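Local coordinates for type IV secretion system protein DotB (Yersinia pseudotuberculosis IP 31758, PDB 6GEF), which probably hydrolyses ATP as a hexameric ATPase of the GspE family, in keeping with a role in powering type IVb secretion, at residues 169-175 with 321-325; 328-332 with 388-392. One frame throughout, in Å; residues are numbered along the deposited sequence.

Two contacts made by one long strand illustrate how a P-loop ATPase fold attaches helices and turns to its central sheet. From the N terminus, the chain passes through the antiparallel sheet of strands 53-59 to 143-153 and reaches helix 167-172, whose C-terminal end enters contact 1. It then builds most of the mixed sheet and returns as strand 320-330, so that contact 1 closes a loop with 145 residues between its segments. The far end of the same strand opens contact 2, which closes 55 residues later on the turn between helices 377-386 and 392-400. The loops follow in series, neither nesting nor crossing, with contact centres about 24 Å apart.

Contact 1: 169-175 with 321-325; sequences LVNQMCP and RFIMA
Met173 lays its CG over one face of the Phe322 ring, 3.5 Å from the ring centroid and 16° off the normal, a CH-pi contact at the heart of the densely packed part of this interface. Its sulfur sits obliquely to the same ring, SD lying 4.4 Å from the centroid, which adds a Met-aromatic contact. Phe322 holds its CG anti to the backbone N (chi1 -166°), and this carries the ring across to the helix end. At the ring's edge, Leu169 CD1 comes within 3.7 Å of Phe322 CZ, the two side chains crossing at about a right angle. The thioethers meet as well: Met324 CE is 3.6 Å from Met173 SD, and it meets Leu169 CD2 tip to tip. Here the end of helix 167-172 packs on strand 320-330 of the mixed sheet in the P-loop ATPase fold, where that strand runs parallel to 179-183 and antiparallel to 336-344; Met173 also touches Val180 and Val182 of the former and Ile197 of helix 187-203. At the Arg321 end of the strand segment, buried Pro175 makes an apolar contact, its CG 3.7 Å from Arg321 CB. The more open, polar side belongs to the partly exposed Arg321 and Gln172 side chains. Gln172 OE1 lies in the plane of the Phe322 ring, 3.7 Å from CE2, while accepting a hydrogen bond from Asn344.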
loop_
_atom_site.group_PDB
_atom_site.type_symbol
_atom_site.label_atom_id
_atom_site.label_comp_id
_atom_site.label_asym_id
_atom_site.label_seq_id
_atom_site.Cartn_x
_atom_site.Cartn_y
_atom_site.Cartn_z
ATOM N N LEU A 169 -19.980 29.174 40.296
ATOM C CA LEU A 169 -19.123 29.040 39.124
ATOM C C LEU A 169 -19.514 27.863 38.257
ATOM O O LEU A 169 -19.567 27.974 37.023
ATOM C CB LEU A 169 -17.639 28.943 39.536
ATOM C CG LEU A 169 -16.636 28.855 38.412
ATOM C CD1 LEU A 169 -16.876 29.939 37.351
ATOM C CD2 LEU A 169 -15.216 28.969 38.987
ATOM N N VAL A 170 -19.793 26.718 38.879
ATOM C CA VAL A 170 -20.110 25.513 38.099
ATOM C C VAL A 170 -21.482 25.626 37.427
ATOM O O VAL A 170 -21.695 25.051 36.370
ATOM C CB VAL A 170 -20.017 24.253 38.978
ATOM C CG1 VAL A 170 -18.715 24.242 39.754
ATOM C CG2 VAL A 170 -21.196 24.152 39.908
ATOM N N ASN A 171 -22.390 26.409 38.023
ATOM C CA ASN A 171 -23.603 26.792 37.311
ATOM C C ASN A 171 -23.283 27.444 35.970
ATOM O O ASN A 171 -23.943 27.169 34.967
ATOM C CB ASN A 171 -24.443 27.724 38.182
ATOM C CG ASN A 171 -25.086 27.000 39.352
ATOM O OD1 ASN A 171 -25.272 25.780 39.335
ATOM N ND2 ASN A 171 -25.412 27.757 40.394
ATOM N N GLN A 172 -22.275 28.302 35.940
ATOM C CA GLN A 172 -21.786 28.834 34.676
ATOM C C GLN A 172 -21.292 27.719 33.757
ATOM O O GLN A 172 -21.448 27.774 32.531
ATOM C CB GLN A 172 -20.688 29.862 34.885
ATOM C CG GLN A 172 -21.101 31.071 35.710
ATOM C CD GLN A 172 -19.992 32.102 35.808
ATOM O OE1 GLN A 172 -19.190 32.281 34.906
ATOM N NE2 GLN A 172 -19.948 32.808 36.923
ATOM N N MET A 173 -20.721 26.671 34.352
ATOM C CA MET A 173 -20.116 25.581 33.581
ATOM C C MET A 173 -21.119 24.475 33.197
ATOM O O MET A 173 -20.731 23.480 32.645
ATOM C CB MET A 173 -18.954 24.979 34.366
ATOM C CG MET A 173 -17.785 25.923 34.550
ATOM S SD MET A 173 -16.379 25.166 35.379
ATOM C CE MET A 173 -15.802 24.057 34.077
ATOM N N CYS A 174 -22.410 24.702 33.478
ATOM C CA CYS A 174 -23.458 23.771 33.119
ATOM C C CYS A 174 -24.478 24.418 32.190
ATOM O O CYS A 174 -25.649 24.561 32.543
ATOM C CB CYS A 174 -24.160 23.239 34.386
ATOM S SG CYS A 174 -23.071 22.358 35.513
ATOM N N PRO A 175 -24.048 24.805 30.992
ATOM C CA PRO A 175 -25.028 25.155 29.953
ATOM C C PRO A 175 -25.735 23.904 29.456
ATOM O O PRO A 175 -25.158 22.826 29.375
ATOM C CB PRO A 175 -24.166 25.784 28.844
ATOM C CG PRO A 175 -22.797 25.192 29.066
ATOM C CD PRO A 175 -22.654 25.005 30.546
ATOM N N ARG A 321 -18.989 27.554 25.257
ATOM C CA ARG A 321 -19.755 28.222 26.291
ATOM C C ARG A 321 -18.928 28.682 27.483
ATOM O O ARG A 321 -19.394 29.523 28.262
ATOM C CB ARG A 321 -20.903 27.313 26.773
ATOM C CG ARG A 321 -22.228 27.569 26.069
ATOM C CD ARG A 321 -22.408 29.046 25.718
ATOM N NE ARG A 321 -23.728 29.549 26.073
ATOM C CZ ARG A 321 -23.994 30.171 27.220
ATOM N NH1 ARG A 321 -23.029 30.370 28.135
ATOM N NH2 ARG A 321 -25.232 30.614 27.465
ATOM N N PHE A 322 -17.712 28.165 27.634
ATOM C CA PHE A 322 -16.960 28.340 28.869
ATOM C C PHE A 322 -15.615 27.614 28.775
ATOM O O PHE A 322 -15.558 26.449 28.367
ATOM C CB PHE A 322 -17.746 27.775 30.080
ATOM C CG PHE A 322 -17.199 28.208 31.393
ATOM C CD1 PHE A 322 -16.076 27.603 31.890
ATOM C CD2 PHE A 322 -17.816 29.203 32.155
ATOM C CE1 PHE A 322 -15.549 27.971 33.122
ATOM C CE2 PHE A 322 -17.294 29.561 33.378
ATOM C CZ PHE A 322 -16.162 28.945 33.851
ATOM N N ILE A 323 -14.544 28.300 29.185
ATOM C CA ILE A 323 -13.196 27.782 29.052
ATOM C C ILE A 323 -12.508 27.937 30.401
ATOM O O ILE A 323 -12.314 29.059 30.883
ATOM C CB ILE A 323 -12.389 28.495 27.943
ATOM C CG1 ILE A 323 -13.050 28.290 26.582
ATOM C CG2 ILE A 323 -10.933 28.062 27.977
ATOM C CD1 ILE A 323 -12.095 28.211 25.406
ATOM N N MET A 324 -12.115 26.807 31.000
ATOM C CA MET A 324 -11.285 26.789 32.197
ATOM C C MET A 324 -9.941 26.168 31.856
ATOM O O MET A 324 -9.860 25.043 31.408
ATOM C CB MET A 324 -11.968 25.974 33.288
ATOM C CG MET A 324 -11.340 26.141 34.669
ATOM S SD MET A 324 -12.261 25.313 35.962
ATOM C CE MET A 324 -13.338 26.630 36.500
ATOM N N ALA A 325 -8.879 26.949 32.046
ATOM C CA ALA A 325 -7.545 26.398 32.319
ATOM C C ALA A 325 -7.306 26.318 33.817
ATOM O O ALA A 325 -7.701 27.198 34.561
ATOM C CB ALA A 325 -6.468 27.265 31.672
#

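Contact 2: 328-332 with 388-392; sequences LVRKT and GIIDG
One backbone hydrogen bond joins the two segments, from Thr332 N to Ile389 O at 3.1 Å. The bond is somewhat bent, with 148° at the hydrogen, and its donor is tilted 31° from the carbonyl plane. The Ile389 oxygen also receives a CA-H...O contact from Lys331, whose CA lies 3.3 Å away. Lys331 then lays its aliphatic chain against Ile389, bringing both CG and CE up to the CG2 methyl, with CE 3.5 Å from it. That methyl is the branch anti to the backbone N of Ile389; CG1 stands beside the backbone N (chi1 -68°) and also touches the lysine CE. The receiving loop starts with a Schellman motif: Gly388, with positive phi, is the C-prime residue that ends helix 377-386. Asp391 occupies the N-cap position of helix 392-400, though its side chain makes no capping bond, and the short link between the two helices meets the chain just past the end of strand 320-330. Thr332 lies alongside this turn. Its OG1 gives a weak hydrogen bond to Gly388 O at 3.4 Å, while its CG2 methyl lies 3.5 Å from Asp391 OD1, the two side chains running past each other in opposite senses. On the more sheltered side, Val329 CG2 approaches Ile390 CG2 at 4.1 Å. Arg330 leads its side chain away from the turn, and its guanidinium group is hydrogen-bonded to the backbone oxygens of Lys69 and Gly334.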
loop_
_atom_site.group_PDB
_atom_site.type_symbol
_atom_site.label_atom_id
_atom_site.label_comp_id
_atom_site.label_asym_id
_atom_site.label_seq_id
_atom_site.Cartn_x
_atom_site.Cartn_y
_atom_site.Cartn_z
ATOM N N LEU A 328 -1.694 23.352 38.810
ATOM C CA LEU A 328 -1.414 23.012 40.205
ATOM C C LEU A 328 -0.234 23.798 40.716
ATOM O O LEU A 328 0.822 23.794 40.104
ATOM C CB LEU A 328 -1.151 21.500 40.354
ATOM C CG LEU A 328 -2.360 20.574 40.348
ATOM C CD1 LEU A 328 -1.936 19.186 40.753
ATOM C CD2 LEU A 328 -3.465 21.167 41.222
ATOM N N VAL A 329 -0.428 24.507 41.821
ATOM C CA VAL A 329 0.615 25.318 42.444
ATOM C C VAL A 329 0.802 24.854 43.893
ATOM O O VAL A 329 0.021 24.067 44.446
ATOM C CB VAL A 329 0.261 26.819 42.376
ATOM C CG1 VAL A 329 0.175 27.270 40.919
ATOM C CG2 VAL A 329 -0.986 27.119 43.122
ATOM N N ARG A 330 1.868 25.326 44.507
ATOM C CA ARG A 330 2.330 24.846 45.800
ATOM C C ARG A 330 1.843 25.797 46.879
ATOM O O ARG A 330 2.170 27.014 46.868
ATOM C CB ARG A 330 3.866 24.810 45.828
ATOM C CG ARG A 330 4.448 23.956 46.932
ATOM C CD ARG A 330 5.059 22.677 46.401
ATOM N NE ARG A 330 4.541 21.481 47.078
ATOM C CZ ARG A 330 4.455 20.280 46.503
ATOM N NH1 ARG A 330 4.897 20.061 45.243
ATOM N NH2 ARG A 330 3.956 19.263 47.211
ATOM N N LYS A 331 1.051 25.276 47.806
ATOM C CA LYS A 331 0.665 26.038 48.991
ATOM C C LYS A 331 1.873 26.224 49.907
ATOM O O LYS A 331 2.730 25.362 50.021
ATOM C CB LYS A 331 -0.452 25.322 49.739
ATOM C CG LYS A 331 -1.757 26.090 49.802
ATOM C CD LYS A 331 -2.697 25.506 50.852
ATOM C CE LYS A 331 -3.466 26.627 51.567
ATOM N NZ LYS A 331 -4.038 26.305 52.883
ATOM N N THR A 332 1.912 27.358 50.587
ATOM C CA THR A 332 2.701 27.491 51.802
ATOM C C THR A 332 2.456 26.305 52.734
ATOM O O THR A 332 3.384 25.781 53.346
ATOM C CB THR A 332 2.334 28.802 52.530
ATOM O OG1 THR A 332 0.974 28.732 53.018
ATOM C CG2 THR A 332 2.452 29.980 51.583
ATOM N N GLY A 388 -2.892 34.417 51.716
ATOM C CA GLY A 388 -1.753 33.715 52.265
ATOM C C GLY A 388 -1.613 32.260 51.849
ATOM O O GLY A 388 -0.915 31.503 52.486
ATOM N N ILE A 389 -2.326 31.863 50.792
ATOM C CA ILE A 389 -2.322 30.484 50.359
ATOM C C ILE A 389 -1.049 30.134 49.598
ATOM O O ILE A 389 -0.572 28.997 49.681
ATOM C CB ILE A 389 -3.594 30.164 49.554
ATOM C CG1 ILE A 389 -4.819 30.211 50.486
ATOM C CG2 ILE A 389 -3.489 28.807 48.851
ATOM C CD1 ILE A 389 -6.017 29.438 49.983
ATOM N N ILE A 390 -0.488 31.062 48.830
ATOM C CA ILE A 390 0.694 30.836 48.031
ATOM C C ILE A 390 1.730 31.907 48.333
ATOM O O ILE A 390 1.388 33.025 48.746
ATOM C CB ILE A 390 0.360 30.790 46.513
ATOM C CG1 ILE A 390 0.050 32.185 45.985
ATOM C CG2 ILE A 390 -0.769 29.821 46.230
ATOM C CD1 ILE A 390 -0.236 32.224 44.495
ATOM N N ASP A 391 2.977 31.583 48.092
ATOM C CA ASP A 391 4.069 32.526 48.250
ATOM C C ASP A 391 4.037 33.562 47.125
ATOM O O ASP A 391 3.409 33.365 46.073
ATOM C CB ASP A 391 5.425 31.847 48.252
ATOM C CG ASP A 391 5.378 30.450 48.885
ATOM O OD1 ASP A 391 4.352 29.730 48.661
ATOM O OD2 ASP A 391 6.361 30.065 49.556
ATOM N N GLY A 392 4.722 34.677 47.339
ATOM C CA GLY A 392 4.818 35.703 46.325
ATOM C C GLY A 392 5.494 35.241 45.042
ATOM O O GLY A 392 5.127 35.669 43.954
#